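PDB 6T2N: glycoside hydrolase family 16 protein from Akkermansia muciniphila, which probably acts as an endo-beta-galactosidase, an O-glycanase that cuts within the glycan chains of mucin to begin mucin breakdown in the human gut. Local coordinates for residues A[248-253]-A[259-264]. Sequence-based numbering, arbitrary orientation.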
# COMPACT_ATOMS: atom_id res chain seq x y z
N ILE A 248 0.20 13.70 9.97
CA ILE A 248 0.99 14.75 9.28
C ILE A 248 0.10 16.00 9.15
O ILE A 248 -1.09 15.81 8.91
CB ILE A 248 1.44 14.14 7.96
CG1 ILE A 248 2.50 15.03 7.30
CG2 ILE A 248 0.28 13.87 7.02
CD1 ILE A 248 2.93 14.50 5.95
N ASP A 249 0.60 17.22 9.41
CA ASP A 249 -0.16 18.48 9.10
C ASP A 249 0.25 18.85 7.67
O ASP A 249 1.46 18.98 7.41
CB ASP A 249 0.03 19.53 10.20
CG ASP A 249 -0.43 20.95 9.86
OD1 ASP A 249 -0.98 21.15 8.72
OD2 ASP A 249 -0.20 21.88 10.74
N LEU A 250 -0.70 18.92 6.73
CA LEU A 250 -0.39 19.18 5.28
C LEU A 250 0.06 20.67 5.05
O LEU A 250 0.63 20.99 3.96
CB LEU A 250 -1.62 18.80 4.44
CG LEU A 250 -1.66 17.38 3.87
CD1 LEU A 250 -0.87 16.40 4.72
CD2 LEU A 250 -3.10 16.91 3.71
N ASN A 251 -0.15 21.57 6.02
CA ASN A 251 0.36 22.99 5.94
C ASN A 251 1.93 23.09 6.09
O ASN A 251 2.55 23.95 5.64
CB ASN A 251 -0.31 24.06 6.92
CG ASN A 251 -1.93 24.05 6.47
OD1 ASN A 251 -2.83 23.52 7.12
ND2 ASN A 251 -2.32 24.61 5.41
N THR A 252 2.53 21.87 6.44
CA THR A 252 4.01 21.63 6.54
C THR A 252 4.58 20.81 5.35
O THR A 252 5.82 20.81 5.16
CB THR A 252 4.37 20.92 7.85
OG1 THR A 252 3.92 19.58 7.60
CG2 THR A 252 3.74 21.54 9.09
N THR A 253 3.73 20.19 4.53
CA THR A 253 4.20 19.49 3.30
C THR A 253 3.96 20.36 2.05
O THR A 253 3.77 19.78 0.97
CB THR A 253 3.52 18.12 3.13
OG1 THR A 253 2.14 18.20 2.73
CG2 THR A 253 3.57 17.35 4.43
N ALA A 259 5.39 24.96 -7.01
CA ALA A 259 5.24 23.50 -6.97
C ALA A 259 3.87 23.10 -6.35
O ALA A 259 2.95 22.93 -7.13
CB ALA A 259 6.47 22.96 -6.26
N GLY A 260 3.76 22.95 -5.01
CA GLY A 260 2.52 22.86 -4.21
C GLY A 260 2.10 21.44 -3.84
O GLY A 260 1.32 20.84 -4.59
N ASN A 261 2.55 20.91 -2.70
CA ASN A 261 1.88 19.83 -1.91
C ASN A 261 1.53 18.56 -2.68
O ASN A 261 0.50 18.47 -3.34
CB ASN A 261 0.60 20.30 -1.21
CG ASN A 261 0.67 19.93 0.24
OD1 ASN A 261 0.79 20.81 1.12
ND2 ASN A 261 0.75 18.63 0.48
N PRO A 262 2.31 17.46 -2.51
CA PRO A 262 1.98 16.19 -3.12
C PRO A 262 0.78 15.47 -2.49
O PRO A 262 0.24 14.53 -3.12
CB PRO A 262 3.28 15.43 -2.88
CG PRO A 262 3.71 15.88 -1.53
CD PRO A 262 3.51 17.36 -1.66
N PHE A 263 0.36 15.88 -1.28
CA PHE A 263 -0.71 15.20 -0.51
C PHE A 263 -2.10 15.80 -0.79
O PHE A 263 -3.07 15.40 -0.12
CB PHE A 263 -0.35 15.21 0.97
CG PHE A 263 0.81 14.29 1.26
CD1 PHE A 263 0.75 12.96 0.86
CD2 PHE A 263 1.93 14.75 1.95
CE1 PHE A 263 1.79 12.09 1.12
CE2 PHE A 263 2.98 13.88 2.20
CZ PHE A 263 2.90 12.56 1.78
N ARG A 264 -2.21 16.73 -1.74
CA ARG A 264 -3.52 17.25 -2.22
C ARG A 264 -3.65 16.86 -3.70
O ARG A 264 -4.16 17.63 -4.50
CB ARG A 264 -3.64 18.77 -1.99
CG ARG A 264 -3.31 19.24 -0.57
CD ARG A 264 -3.49 20.76 -0.36
NE ARG A 264 -3.58 21.18 1.06
CZ ARG A 264 -2.88 22.17 1.65
NH1 ARG A 264 -2.04 22.91 0.93
NH2 ARG A 264 -3.01 22.40 2.96
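Phe263 packs against Ile248, Leu250 and Thr253, and this is the tight, mostly apolar part of the contact. Its CB sits 3.9 Å from Leu250 CG. On the ring itself, Ile248 CD1 comes within 3.8 Å of Phe263 CE2. Ile248 extends its chain with CG1 opposite the backbone N (chi1 -168°), which carries CD1 to the aromatic ring. Thr253 meets the edge of the ring, with CB in the ring plane and OG1 near it, 3.5 Å from Phe263 CD2. Within its own segment, Pro262 CG lies over one face of the ring, offset toward the rim.

Beside this packing, the buried amide of Asn261 enters the turn formed by 250-253. It packs among Leu250 O, Thr253 O and Thr253 OG1. Asn261 CA makes a CH...O contact of 3.4 Å with Thr253 O. With a leucine in place of Asn261, Leu250 O and the Thr253 oxygens are likely to face a carbon branch where the polar amide now lies.

The solvent side is looser and belongs to Asn251, which is exposed and approaches the edge of the Arg264 guanidinium. Arg264 itself is buried. Leu250 O lies over one face of its guanidinium, and NH2 is held by a hydrogen bond to Lys233 O. Nearby, Asp249 OD1 accepts from Asn251 N at 2.9 Å, an Asx turn.

The contact closes the loop that leaves strand 243-249 and leads to strand 267-275, linking the two sheets of this GH16 beta-sandwich. Ile236 of strand 235-240 touches Ile248, Leu250 and Phe263, and Arg211 of strand 211-216 touches Ile248 and Thr253.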